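Local coordinates for protein Non-ribosomal peptide synthetase (Methanobrevibacter ruminantium, PDB 6VTJ) that probably carries a peptidyl intermediate on a phosphopantetheine-bearing carrier domain and releases it by reduction in an adjoining Rossmann-type reductase domain, at residues Y101-I106 and R280-E285; R397-A402 and R479-L484; F69-P74 and A78-G83. One frame throughout, in Å; residues are numbered along the deposited sequence.

Interaction 1. Residues Y101-I106 and R280-E285; sequences YNYGEI and RTLYYE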
ATOM      1  N   TYR A 101      19.267  16.097  -3.790  1.00 39.47           N
ATOM      2  CA  TYR A 101      18.487  16.165  -5.015  1.00 38.03           C
ATOM      3  C   TYR A 101      18.017  17.592  -5.197  1.00 35.51           C
ATOM      4  O   TYR A 101      17.694  18.279  -4.221  1.00 38.09           O
ATOM      5  CB  TYR A 101      17.286  15.205  -4.964  1.00 37.31           C
ATOM      6  CG  TYR A 101      16.715  14.833  -6.323  1.00 37.50           C
ATOM      7  CD1 TYR A 101      17.204  13.740  -7.031  1.00 37.11           C
ATOM      8  CD2 TYR A 101      15.680  15.557  -6.880  1.00 34.51           C
ATOM      9  CE1 TYR A 101      16.679  13.389  -8.262  1.00 39.42           C
ATOM     10  CE2 TYR A 101      15.149  15.218  -8.120  1.00 36.85           C
ATOM     11  CZ  TYR A 101      15.655  14.136  -8.805  1.00 35.31           C
ATOM     12  OH  TYR A 101      15.135  13.797 -10.030  1.00 39.19           O
ATOM     13  N   ASN A 102      17.998  18.029  -6.446  1.00 39.36           N
ATOM     14  CA  ASN A 102      17.463  19.326  -6.827  1.00 39.57           C
ATOM     15  C   ASN A 102      16.048  19.108  -7.363  1.00 34.84           C
ATOM     16  O   ASN A 102      15.871  18.592  -8.468  1.00 34.91           O
ATOM     17  CB  ASN A 102      18.370  19.982  -7.868  1.00 41.94           C
ATOM     18  CG  ASN A 102      18.065  21.452  -8.059  1.00 50.52           C
ATOM     19  OD1 ASN A 102      16.901  21.869  -8.001  1.00 46.58           O
ATOM     20  ND2 ASN A 102      19.104  22.249  -8.304  1.00 47.36           N
ATOM     21  N   TYR A 103      15.043  19.498  -6.587  1.00 34.13           N
ATOM     22  CA  TYR A 103      13.650  19.290  -6.972  1.00 35.06           C
ATOM     23  C   TYR A 103      13.079  20.425  -7.823  1.00 37.62           C
ATOM     24  O   TYR A 103      11.863  20.488  -7.999  1.00 42.77           O
ATOM     25  CB  TYR A 103      12.784  19.091  -5.724  1.00 30.90           C
ATOM     26  CG  TYR A 103      13.073  17.793  -4.993  1.00 34.85           C
ATOM     27  CD1 TYR A 103      12.426  16.611  -5.348  1.00 32.02           C
ATOM     28  CD2 TYR A 103      13.994  17.745  -3.955  1.00 34.31           C
ATOM     29  CE1 TYR A 103      12.684  15.418  -4.684  1.00 31.61           C
ATOM     30  CE2 TYR A 103      14.270  16.542  -3.286  1.00 34.96           C
ATOM     31  CZ  TYR A 103      13.607  15.387  -3.659  1.00 34.62           C
ATOM     32  OH  TYR A 103      13.870  14.201  -3.011  1.00 31.96           O
ATOM     33  N   GLY A 104      13.916  21.313  -8.361  1.00 37.83           N
ATOM     34  CA  GLY A 104      13.389  22.466  -9.075  1.00 36.75           C
ATOM     35  C   GLY A 104      12.588  22.095 -10.308  1.00 39.15           C
ATOM     36  O   GLY A 104      11.456  22.556 -10.491  1.00 38.25           O
ATOM     37  N   GLU A 105      13.163  21.250 -11.173  1.00 37.55           N
ATOM     38  CA  GLU A 105      12.514  20.926 -12.443  1.00 34.78           C
ATOM     39  C   GLU A 105      11.227  20.125 -12.240  1.00 37.95           C
ATOM     40  O   GLU A 105      10.211  20.360 -12.922  1.00 33.52           O
ATOM     41  CB  GLU A 105      13.484  20.150 -13.329  1.00 40.28           C
ATOM     42  CG  GLU A 105      14.567  21.004 -13.959  1.00 46.52           C
ATOM     43  CD  GLU A 105      15.256  20.295 -15.109  1.00 57.64           C
ATOM     44  OE1 GLU A 105      16.352  19.725 -14.895  1.00 61.61           O
ATOM     45  OE2 GLU A 105      14.694  20.302 -16.229  1.00 63.46           O
ATOM     46  N   ILE A 106      11.261  19.157 -11.328  1.00 34.78           N
ATOM     47  CA  ILE A 106      10.052  18.418 -10.981  1.00 35.19           C
ATOM     48  C   ILE A 106       8.963  19.374 -10.502  1.00 32.23           C
ATOM     49  O   ILE A 106       7.813  19.284 -10.934  1.00 36.28           O
ATOM     50  CB  ILE A 106      10.375  17.343  -9.928  1.00 32.32           C
ATOM     51  CG1 ILE A 106      11.026  16.142 -10.597  1.00 28.80           C
ATOM     52  CG2 ILE A 106       9.134  16.950  -9.167  1.00 33.33           C
ATOM     53  CD1 ILE A 106      11.392  15.047  -9.645  1.00 31.38           C
ATOM     54  N   ARG A 280      -0.114  18.773  -6.655  1.00 31.09           N
ATOM     55  CA  ARG A 280       1.068  19.499  -7.101  1.00 33.98           C
ATOM     56  C   ARG A 280       2.213  19.411  -6.095  1.00 31.79           C
ATOM     57  O   ARG A 280       3.174  20.180  -6.184  1.00 32.88           O
ATOM     58  CB  ARG A 280       0.697  20.955  -7.396  1.00 30.77           C
ATOM     59  CG  ARG A 280      -0.189  21.076  -8.655  1.00 30.74           C
ATOM     60  CD  ARG A 280      -0.587  22.532  -8.950  1.00 31.32           C
ATOM     61  NE  ARG A 280      -1.468  23.050  -7.911  1.00 35.62           N
ATOM     62  CZ  ARG A 280      -2.790  22.887  -7.913  1.00 38.43           C
ATOM     63  NH1 ARG A 280      -3.383  22.237  -8.913  1.00 34.02           N
ATOM     64  NH2 ARG A 280      -3.520  23.373  -6.917  1.00 40.24           N
ATOM     65  N   THR A 281       2.145  18.465  -5.161  1.00 30.54           N
ATOM     66  CA  THR A 281       3.126  18.322  -4.098  1.00 31.33           C
ATOM     67  C   THR A 281       3.902  17.018  -4.257  1.00 31.46           C
ATOM     68  O   THR A 281       3.306  15.947  -4.420  1.00 28.85           O
ATOM     69  CB  THR A 281       2.437  18.348  -2.727  1.00 35.16           C
ATOM     70  OG1 THR A 281       1.571  19.490  -2.629  1.00 29.09           O
ATOM     71  CG2 THR A 281       3.471  18.397  -1.620  1.00 29.03           C
ATOM     72  N   LEU A 282       5.232  17.100  -4.185  1.00 31.55           N
ATOM     73  CA  LEU A 282       6.025  15.888  -4.027  1.00 31.94           C
ATOM     74  C   LEU A 282       6.797  15.949  -2.719  1.00 33.59           C
ATOM     75  O   LEU A 282       6.397  15.319  -1.740  1.00 35.50           O
ATOM     76  CB  LEU A 282       6.980  15.672  -5.206  1.00 34.82           C
ATOM     77  CG  LEU A 282       7.963  14.493  -5.138  1.00 30.49           C
ATOM     78  CD1 LEU A 282       7.276  13.184  -4.978  1.00 26.30           C
ATOM     79  CD2 LEU A 282       8.783  14.464  -6.393  1.00 34.13           C
ATOM     80  N   TYR A 283       7.884  16.715  -2.679  1.00 36.89           N
ATOM     81  CA  TYR A 283       8.800  16.714  -1.549  1.00 32.41           C
ATOM     82  C   TYR A 283       8.708  18.011  -0.759  1.00 30.52           C
ATOM     83  O   TYR A 283       8.850  19.098  -1.325  1.00 33.88           O
ATOM     84  CB  TYR A 283      10.233  16.519  -2.024  1.00 34.40           C
ATOM     85  CG  TYR A 283      11.202  16.396  -0.879  1.00 29.33           C
ATOM     86  CD1 TYR A 283      11.068  15.374   0.036  1.00 34.53           C
ATOM     87  CD2 TYR A 283      12.238  17.313  -0.703  1.00 36.82           C
ATOM     88  CE1 TYR A 283      11.944  15.230   1.090  1.00 36.02           C
ATOM     89  CE2 TYR A 283      13.142  17.180   0.363  1.00 36.64           C
ATOM     90  CZ  TYR A 283      12.984  16.130   1.254  1.00 37.81           C
ATOM     91  OH  TYR A 283      13.836  15.953   2.331  1.00 41.07           O
ATOM     92  N   TYR A 284       8.527  17.887   0.557  1.00 29.51           N
ATOM     93  CA  TYR A 284       8.591  19.033   1.460  1.00 35.86           C
ATOM     94  C   TYR A 284       9.205  18.634   2.810  1.00 31.10           C
ATOM     95  O   TYR A 284       8.804  19.159   3.855  1.00 28.89           O
ATOM     96  CB  TYR A 284       7.193  19.655   1.641  1.00 32.61           C
ATOM     97  CG  TYR A 284       6.148  18.671   2.127  1.00 34.23           C
ATOM     98  CD1 TYR A 284       5.572  17.744   1.257  1.00 32.55           C
ATOM     99  CD2 TYR A 284       5.749  18.653   3.462  1.00 32.78           C
ATOM    100  CE1 TYR A 284       4.624  16.828   1.708  1.00 30.27           C
ATOM    101  CE2 TYR A 284       4.807  17.763   3.910  1.00 32.42           C
ATOM    102  CZ  TYR A 284       4.247  16.848   3.036  1.00 30.17           C
ATOM    103  OH  TYR A 284       3.315  15.944   3.499  1.00 31.47           O
ATOM    104  N   GLU A 285      10.149  17.689   2.802  1.00 35.06           N
ATOM    105  CA  GLU A 285      10.774  17.151   4.019  1.00 34.92           C
ATOM    106  C   GLU A 285       9.744  16.586   4.998  1.00 36.03           C
ATOM    107  O   GLU A 285       9.807  16.816   6.212  1.00 38.21           O
ATOM    108  CB  GLU A 285      11.664  18.196   4.695  1.00 37.29           C
ATOM    109  CG  GLU A 285      13.078  18.120   4.166  1.00 45.68           C
ATOM    110  CD  GLU A 285      13.996  19.203   4.687  1.00 49.92           C
ATOM    111  OE1 GLU A 285      14.221  19.248   5.917  1.00 44.53           O
ATOM    112  OE2 GLU A 285      14.489  20.004   3.850  1.00 50.76           O
TER
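The rings of Tyr103 and Tyr283 meet in an offset stack, with centroids 4.7 Å apart and planes inclined by 23°. The displacement sets the CB of Tyr283 over the Tyr103 face as a CH-pi bump, 3.9 Å from the ring centroid, while Tyr103 CE2 meets Tyr283 CD2 at 3.4 Å. Neither ring is backed by its stacking partner alone: Tyr101 CD2 sits 3.6 Å above the centre of the other Tyr103 face, and the backbone N of Glu285 covers the far face of Tyr283. Leu282 CD2 is a smaller bump in the hollow that Ile106 and the Tyr103 ring form, 3.7 Å from Ile106 CG2 and oblique to the ring. Tyr103 holds CG anti to its carbonyl carbon (chi1 -68°), which swings the ring toward the loop, and its hydroxyl is hydrogen-bonded to Ile98 O and Arg301 NH1. An alanine here is likely to leave Tyr283 without its stacking mate and the Ile98 carbonyl without its hydroxyl partner. Next to Tyr103, Asn102 OD1 accepts from Gly104 N in an Asx turn. The contact packs the start of helix 104-111, its N-cap tyrosine and Ile106, on the loop following strand 252-258 of the Rossmann-like sheet.

Interaction 2. Residues R397-A402 and R479-L484; sequences RDIVDA and RLFDYL
Phe481 and the pair Ile399 and Ala402 make an apolar helix-to-helix contact, joining helix 396-403 to helix 474-485 in the C-terminal part of the chain. The principle it illustrates is simple: one ring meets an isoleucine branch and an alanine methyl of the other helix with its edge. Ile399 and Ala402 lie three residues apart, so the turn of their helix brings both to the same flank, and both approach near the plane of the Phe481 ring. Phe481 CZ meets Ile399 CG2 at 3.8 Å, and the neighbouring CE2 of Phe481 stands 4.0 Å from Ala402 CB. Ile399 turns CG1 anti to its carbonyl carbon (chi1 -73°), which puts the CG2 branch, not CG1, against Phe481 CZ; the two side chains cross at about a right angle. The closest pair of CA atoms, Ala402 and Phe481, is 8.3 Å apart, a spacing bridged by the ring on one side and a single methyl on the other. Around this contact, Ile399 also touches Phe339 and Ile343 of helix 338-349, whose first residue, Ala338, lines the phosphopantetheine pocket, while Tyr406 touches Phe481 and binds Asp482 OD1 through its hydroxyl. The buried side chains meet carbon to carbon and no polar side-chain group takes part, so the attraction is dispersive and hydrophobic, governed by fit rather than by direction.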
ATOM      1  N   ARG A 397     -17.252   4.872  13.262  1.00 30.26           N
ATOM      2  CA  ARG A 397     -18.618   4.688  13.732  1.00 26.77           C
ATOM      3  C   ARG A 397     -19.488   4.127  12.620  1.00 32.07           C
ATOM      4  O   ARG A 397     -20.340   3.267  12.869  1.00 31.05           O
ATOM      5  CB  ARG A 397     -19.192   6.010  14.249  1.00 27.25           C
ATOM      6  CG  ARG A 397     -18.412   6.626  15.399  1.00 27.27           C
ATOM      7  CD  ARG A 397     -19.065   7.922  15.891  1.00 30.03           C
ATOM      8  NE  ARG A 397     -18.339   8.447  17.035  1.00 28.76           N
ATOM      9  CZ  ARG A 397     -17.320   9.295  16.946  1.00 32.51           C
ATOM     10  NH1 ARG A 397     -16.919   9.742  15.758  1.00 28.49           N
ATOM     11  NH2 ARG A 397     -16.697   9.691  18.046  1.00 29.95           N
ATOM     12  N   ASP A 398     -19.269   4.572  11.381  1.00 27.82           N
ATOM     13  CA  ASP A 398     -19.987   3.982  10.258  1.00 29.89           C
ATOM     14  C   ASP A 398     -19.661   2.507  10.133  1.00 29.55           C
ATOM     15  O   ASP A 398     -20.561   1.656   9.964  1.00 27.39           O
ATOM     16  CB  ASP A 398     -19.630   4.711   8.965  1.00 31.89           C
ATOM     17  CG  ASP A 398     -20.115   6.130   8.951  1.00 33.82           C
ATOM     18  OD1 ASP A 398     -21.319   6.338   9.206  1.00 38.80           O
ATOM     19  OD2 ASP A 398     -19.300   7.040   8.679  1.00 30.47           O
ATOM     20  N   ILE A 399     -18.367   2.180  10.233  1.00 24.71           N
ATOM     21  CA  ILE A 399     -17.958   0.791  10.091  1.00 28.07           C
ATOM     22  C   ILE A 399     -18.533  -0.044  11.219  1.00 31.03           C
ATOM     23  O   ILE A 399     -19.075  -1.128  10.990  1.00 30.99           O
ATOM     24  CB  ILE A 399     -16.429   0.671  10.028  1.00 29.44           C
ATOM     25  CG1 ILE A 399     -15.923   1.169   8.676  1.00 33.57           C
ATOM     26  CG2 ILE A 399     -16.024  -0.765  10.272  1.00 26.48           C
ATOM     27  CD1 ILE A 399     -14.718   2.064   8.791  1.00 32.81           C
ATOM     28  N   VAL A 400     -18.453   0.461  12.453  1.00 30.74           N
ATOM     29  CA  VAL A 400     -18.949  -0.305  13.593  1.00 31.08           C
ATOM     30  C   VAL A 400     -20.474  -0.406  13.566  1.00 27.75           C
ATOM     31  O   VAL A 400     -21.030  -1.425  13.977  1.00 33.11           O
ATOM     32  CB  VAL A 400     -18.412   0.292  14.909  1.00 26.15           C
ATOM     33  CG1 VAL A 400     -19.239  -0.152  16.097  1.00 31.09           C
ATOM     34  CG2 VAL A 400     -16.973  -0.166  15.126  1.00 28.01           C
ATOM     35  N   ASP A 401     -21.179   0.613  13.064  1.00 27.52           N
ATOM     36  CA  ASP A 401     -22.620   0.477  12.881  1.00 30.85           C
ATOM     37  C   ASP A 401     -22.934  -0.681  11.953  1.00 35.91           C
ATOM     38  O   ASP A 401     -23.861  -1.459  12.215  1.00 36.49           O
ATOM     39  CB  ASP A 401     -23.233   1.768  12.333  1.00 32.07           C
ATOM     40  CG  ASP A 401     -23.263   2.895  13.364  1.00 36.41           C
ATOM     41  OD1 ASP A 401     -22.947   2.639  14.551  1.00 37.48           O
ATOM     42  OD2 ASP A 401     -23.565   4.050  12.974  1.00 39.63           O
ATOM     43  N   ALA A 402     -22.163  -0.817  10.864  1.00 29.92           N
ATOM     44  CA  ALA A 402     -22.355  -1.966   9.972  1.00 34.76           C
ATOM     45  C   ALA A 402     -21.999  -3.291  10.655  1.00 34.36           C
ATOM     46  O   ALA A 402     -22.702  -4.296  10.487  1.00 33.83           O
ATOM     47  CB  ALA A 402     -21.527  -1.783   8.703  1.00 27.63           C
ATOM     48  N   ARG A 479     -22.138  -5.956   2.267  1.00 31.74           N
ATOM     49  CA  ARG A 479     -21.549  -6.795   1.229  1.00 29.96           C
ATOM     50  C   ARG A 479     -20.122  -7.142   1.606  1.00 31.03           C
ATOM     51  O   ARG A 479     -19.727  -8.319   1.607  1.00 30.85           O
ATOM     52  CB  ARG A 479     -21.592  -6.098  -0.139  1.00 33.82           C
ATOM     53  CG  ARG A 479     -22.998  -5.909  -0.722  1.00 31.56           C
ATOM     54  CD  ARG A 479     -22.971  -5.737  -2.231  1.00 30.80           C
ATOM     55  NE  ARG A 479     -22.473  -4.426  -2.643  1.00 34.96           N
ATOM     56  CZ  ARG A 479     -23.129  -3.281  -2.465  1.00 31.53           C
ATOM     57  NH1 ARG A 479     -24.324  -3.274  -1.884  1.00 32.86           N
ATOM     58  NH2 ARG A 479     -22.597  -2.137  -2.875  1.00 29.01           N
ATOM     59  N   LEU A 480     -19.367  -6.127   2.039  1.00 29.01           N
ATOM     60  CA  LEU A 480     -17.958  -6.334   2.346  1.00 24.88           C
ATOM     61  C   LEU A 480     -17.819  -7.316   3.497  1.00 29.22           C
ATOM     62  O   LEU A 480     -17.096  -8.325   3.404  1.00 28.56           O
ATOM     63  CB  LEU A 480     -17.308  -4.988   2.683  1.00 28.29           C
ATOM     64  CG  LEU A 480     -15.811  -4.914   2.982  1.00 28.83           C
ATOM     65  CD1 LEU A 480     -15.296  -3.544   2.638  1.00 26.40           C
ATOM     66  CD2 LEU A 480     -15.538  -5.234   4.459  1.00 26.14           C
ATOM     67  N   PHE A 481     -18.585  -7.085   4.559  1.00 25.82           N
ATOM     68  CA  PHE A 481     -18.422  -7.937   5.717  1.00 29.35           C
ATOM     69  C   PHE A 481     -19.008  -9.315   5.450  1.00 31.06           C
ATOM     70  O   PHE A 481     -18.444 -10.315   5.920  1.00 28.75           O
ATOM     71  CB  PHE A 481     -19.023  -7.260   6.954  1.00 33.45           C
ATOM     72  CG  PHE A 481     -18.212  -6.078   7.430  1.00 30.36           C
ATOM     73  CD1 PHE A 481     -16.849  -6.192   7.592  1.00 29.27           C
ATOM     74  CD2 PHE A 481     -18.807  -4.848   7.649  1.00 36.28           C
ATOM     75  CE1 PHE A 481     -16.091  -5.114   8.003  1.00 32.63           C
ATOM     76  CE2 PHE A 481     -18.062  -3.766   8.062  1.00 33.25           C
ATOM     77  CZ  PHE A 481     -16.700  -3.897   8.242  1.00 27.26           C
ATOM     78  N   ASP A 482     -20.055  -9.407   4.614  1.00 30.45           N
ATOM     79  CA  ASP A 482     -20.589 -10.735   4.329  1.00 32.62           C
ATOM     80  C   ASP A 482     -19.501 -11.587   3.710  1.00 30.72           C
ATOM     81  O   ASP A 482     -19.290 -12.745   4.106  1.00 35.45           O
ATOM     82  CB  ASP A 482     -21.785 -10.661   3.386  1.00 26.65           C
ATOM     83  CG  ASP A 482     -23.060 -10.206   4.074  1.00 33.71           C
ATOM     84  OD1 ASP A 482     -23.067  -9.979   5.301  1.00 34.29           O
ATOM     85  OD2 ASP A 482     -24.073 -10.064   3.359  1.00 35.88           O
ATOM     86  N   TYR A 483     -18.732 -10.982   2.803  1.00 29.11           N
ATOM     87  CA  TYR A 483     -17.699 -11.751   2.135  1.00 31.02           C
ATOM     88  C   TYR A 483     -16.696 -12.259   3.159  1.00 33.90           C
ATOM     89  O   TYR A 483     -16.392 -13.461   3.216  1.00 34.45           O
ATOM     90  CB  TYR A 483     -17.030 -10.901   1.056  1.00 26.76           C
ATOM     91  CG  TYR A 483     -15.930 -11.623   0.354  1.00 28.61           C
ATOM     92  CD1 TYR A 483     -16.212 -12.549  -0.638  1.00 32.73           C
ATOM     93  CD2 TYR A 483     -14.597 -11.395   0.685  1.00 29.77           C
ATOM     94  CE1 TYR A 483     -15.198 -13.227  -1.288  1.00 30.54           C
ATOM     95  CE2 TYR A 483     -13.574 -12.078   0.045  1.00 32.20           C
ATOM     96  CZ  TYR A 483     -13.890 -12.993  -0.942  1.00 33.19           C
ATOM     97  OH  TYR A 483     -12.884 -13.667  -1.590  1.00 39.51           O
ATOM     98  N   LEU A 484     -16.229 -11.369   4.034  1.00 31.09           N
ATOM     99  CA  LEU A 484     -15.215 -11.803   4.982  1.00 29.90           C
ATOM    100  C   LEU A 484     -15.805 -12.801   5.965  1.00 31.51           C
ATOM    101  O   LEU A 484     -15.107 -13.702   6.437  1.00 34.03           O
ATOM    102  CB  LEU A 484     -14.618 -10.607   5.712  1.00 32.29           C
ATOM    103  CG  LEU A 484     -13.861  -9.594   4.858  1.00 29.90           C
ATOM    104  CD1 LEU A 484     -13.676  -8.327   5.673  1.00 31.48           C
ATOM    105  CD2 LEU A 484     -12.530 -10.134   4.375  1.00 31.11           C
TER

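Interaction 3. Residues F69-P74 and A78-G83; sequences FRNKTP and AKLLSG
Pro74 O and Ala78 N close the first turn of helix 74-82, the last helix of the carrier domain, and Asn71 in the loop before it meets Leu80 farther along. The closing bond runs from Ala78 N to Pro74 O at 2.8 Å. Ala78 CB rests 3.3 Å from Pro74 O. Thr73 is the N-cap, its OG1 accepting from Ala76 N, and proline suits the position that follows because a helix's first turn asks no bond of its nitrogen. The loop folds back so that the end of the Asn71 side chain lies across the CD2 methyl of Leu80, a branch set by CG standing anti to the Leu80 backbone N (chi1 163°). Pro74 packs on Ile20, Cys21 and Phe24 of helix 15-28, while Lys72 NZ reaches Ala226 O in the reductase part. One turn further along the helix, Ala78 O is gripped twice, by Ser82 N at 2.9 Å and by Ser82 OG at 2.8 Å, from opposite faces of its plane. A backbone bond and the Thr73 side-chain cap thus hold the helix start, the apolar Pro74 ties it to the bundle, and the Asn71-Leu80 touch is a van der Waals contact without a hydrogen bond across it.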
ATOM      1  N   PHE A  69      11.793  -4.191  13.855  1.00 43.39           N
ATOM      2  CA  PHE A  69      12.381  -4.102  12.520  1.00 40.13           C
ATOM      3  C   PHE A  69      13.615  -3.203  12.503  1.00 44.18           C
ATOM      4  O   PHE A  69      14.553  -3.462  11.738  1.00 44.64           O
ATOM      5  CB  PHE A  69      11.336  -3.602  11.520  1.00 41.05           C
ATOM      6  CG  PHE A  69      10.281  -4.611  11.217  1.00 38.86           C
ATOM      7  CD1 PHE A  69      10.462  -5.536  10.198  1.00 39.37           C
ATOM      8  CD2 PHE A  69       9.123  -4.668  11.976  1.00 36.42           C
ATOM      9  CE1 PHE A  69       9.497  -6.486   9.922  1.00 34.80           C
ATOM     10  CE2 PHE A  69       8.157  -5.619  11.716  1.00 36.55           C
ATOM     11  CZ  PHE A  69       8.346  -6.528  10.684  1.00 41.80           C
ATOM     12  N   ARG A  70      13.643  -2.151  13.329  1.00 44.34           N
ATOM     13  CA  ARG A  70      14.811  -1.272  13.340  1.00 46.65           C
ATOM     14  C   ARG A  70      15.933  -1.805  14.229  1.00 47.97           C
ATOM     15  O   ARG A  70      17.107  -1.516  13.973  1.00 49.12           O
ATOM     16  CB  ARG A  70      14.419   0.142  13.788  1.00 41.97           C
ATOM     17  N   ASN A  71      15.603  -2.570  15.269  1.00 46.12           N
ATOM     18  CA  ASN A  71      16.587  -3.110  16.211  1.00 44.83           C
ATOM     19  C   ASN A  71      16.351  -4.613  16.309  1.00 39.89           C
ATOM     20  O   ASN A  71      15.515  -5.061  17.095  1.00 41.87           O
ATOM     21  CB  ASN A  71      16.472  -2.449  17.586  1.00 44.31           C
ATOM     22  CG  ASN A  71      16.186  -0.957  17.501  1.00 46.97           C
ATOM     23  OD1 ASN A  71      15.059  -0.507  17.725  1.00 44.89           O
ATOM     24  ND2 ASN A  71      17.209  -0.186  17.164  1.00 46.70           N
ATOM     25  N   LYS A  72      17.098  -5.393  15.535  1.00 40.62           N
ATOM     26  CA  LYS A  72      16.729  -6.783  15.298  1.00 39.09           C
ATOM     27  C   LYS A  72      17.283  -7.759  16.331  1.00 40.22           C
ATOM     28  O   LYS A  72      16.842  -8.911  16.356  1.00 36.48           O
ATOM     29  CB  LYS A  72      17.184  -7.210  13.895  1.00 44.62           C
ATOM     30  CG  LYS A  72      16.632  -6.312  12.777  1.00 46.28           C
ATOM     31  CD  LYS A  72      17.385  -6.505  11.467  1.00 45.97           C
ATOM     32  CE  LYS A  72      16.890  -5.507  10.420  1.00 52.12           C
ATOM     33  NZ  LYS A  72      17.480  -5.766   9.072  1.00 52.95           N
ATOM     34  N   THR A  73      18.227  -7.340  17.174  1.00 43.51           N
ATOM     35  CA  THR A  73      18.855  -8.213  18.163  1.00 43.13           C
ATOM     36  C   THR A  73      18.489  -7.795  19.586  1.00 41.42           C
ATOM     37  O   THR A  73      18.137  -6.633  19.829  1.00 40.10           O
ATOM     38  CB  THR A  73      20.381  -8.191  18.010  1.00 43.23           C
ATOM     39  OG1 THR A  73      20.868  -6.867  18.274  1.00 45.27           O
ATOM     40  CG2 THR A  73      20.800  -8.638  16.603  1.00 41.54           C
ATOM     41  N   PRO A  74      18.562  -8.717  20.558  1.00 40.39           N
ATOM     42  CA  PRO A  74      18.301  -8.320  21.952  1.00 39.99           C
ATOM     43  C   PRO A  74      19.247  -7.238  22.453  1.00 42.06           C
ATOM     44  O   PRO A  74      18.842  -6.398  23.264  1.00 40.43           O
ATOM     45  CB  PRO A  74      18.480  -9.632  22.731  1.00 39.77           C
ATOM     46  CG  PRO A  74      18.356 -10.720  21.719  1.00 39.16           C
ATOM     47  CD  PRO A  74      18.911 -10.146  20.456  1.00 42.59           C
ATOM     48  N   ALA A  78      17.749  -3.823  23.782  1.00 44.13           N
ATOM     49  CA  ALA A  78      18.002  -3.385  25.147  1.00 44.18           C
ATOM     50  C   ALA A  78      18.573  -1.973  25.170  1.00 44.86           C
ATOM     51  O   ALA A  78      18.188  -1.155  26.015  1.00 48.25           O
ATOM     52  CB  ALA A  78      18.949  -4.363  25.843  1.00 44.32           C
ATOM     53  N   LYS A  79      19.494  -1.668  24.254  1.00 43.21           N
ATOM     54  CA  LYS A  79      19.938  -0.281  24.127  1.00 46.73           C
ATOM     55  C   LYS A  79      18.744   0.650  23.941  1.00 47.23           C
ATOM     56  O   LYS A  79      18.672   1.716  24.567  1.00 46.46           O
ATOM     57  CB  LYS A  79      20.924  -0.138  22.967  1.00 46.59           C
ATOM     58  CG  LYS A  79      22.157  -1.035  23.072  1.00 47.51           C
ATOM     59  CD  LYS A  79      23.415  -0.331  22.594  1.00 52.72           C
ATOM     60  CE  LYS A  79      23.082   0.759  21.578  1.00 62.48           C
ATOM     61  NZ  LYS A  79      24.208   1.062  20.642  1.00 68.53           N
ATOM     62  N   LEU A  80      17.773   0.237  23.115  1.00 48.33           N
ATOM     63  CA  LEU A  80      16.568   1.042  22.904  1.00 44.93           C
ATOM     64  C   LEU A  80      15.744   1.167  24.179  1.00 46.71           C
ATOM     65  O   LEU A  80      15.366   2.273  24.581  1.00 48.04           O
ATOM     66  CB  LEU A  80      15.710   0.441  21.784  1.00 46.80           C
ATOM     67  CG  LEU A  80      14.251   0.932  21.728  1.00 46.24           C
ATOM     68  CD1 LEU A  80      14.154   2.405  21.326  1.00 44.47           C
ATOM     69  CD2 LEU A  80      13.387   0.068  20.823  1.00 49.91           C
ATOM     70  N   LEU A  81      15.426   0.037  24.817  1.00 48.36           N
ATOM     71  CA  LEU A  81      14.530   0.067  25.966  1.00 45.26           C
ATOM     72  C   LEU A  81      15.162   0.707  27.189  1.00 48.66           C
ATOM     73  O   LEU A  81      14.442   1.025  28.139  1.00 52.38           O
ATOM     74  CB  LEU A  81      14.057  -1.342  26.307  1.00 42.15           C
ATOM     75  CG  LEU A  81      12.939  -1.889  25.424  1.00 43.72           C
ATOM     76  CD1 LEU A  81      12.613  -3.328  25.790  1.00 45.82           C
ATOM     77  CD2 LEU A  81      11.707  -1.015  25.574  1.00 42.91           C
ATOM     78  N   SER A  82      16.478   0.911  27.200  1.00 52.34           N
ATOM     79  CA  SER A  82      17.109   1.552  28.343  1.00 54.51           C
ATOM     80  C   SER A  82      17.555   2.986  28.077  1.00 60.22           C
ATOM     81  O   SER A  82      17.740   3.738  29.040  1.00 64.24           O
ATOM     82  CB  SER A  82      18.306   0.716  28.833  1.00 50.97           C
ATOM     83  OG  SER A  82      19.338   0.608  27.860  1.00 48.95           O
ATOM     84  N   GLY A  83      17.733   3.389  26.813  1.00 58.29           N
ATOM     85  CA  GLY A  83      17.970   4.794  26.524  1.00 52.53           C
ATOM     86  C   GLY A  83      19.158   5.142  25.648  1.00 60.36           C
ATOM     87  O   GLY A  83      19.342   6.316  25.310  1.00 59.54           O
TER

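How the interactions relate
Along the chain the three contacts come in series, interaction 3 first, then interaction 1, then interaction 2, and none touches another. The centre of interaction 2 lies 39 Å from those of both others, and the centres of interactions 1 and 3 are 34 Å apart; nearest atoms are about 19 to 23 Å apart. Interaction 3 belongs to the helical carrier domain. Interactions 1 and 2 lie on opposite sides of the chain's centre, one beside helix 291-308 and the other beside helix 338-349, and each joins parts distant in sequence. The phosphopantetheine pocket draws on both domains, with Ser46 and Tyr65 from the carrier and His223 and Asn337 from the reductase; no residue of the three contacts is among those forming it.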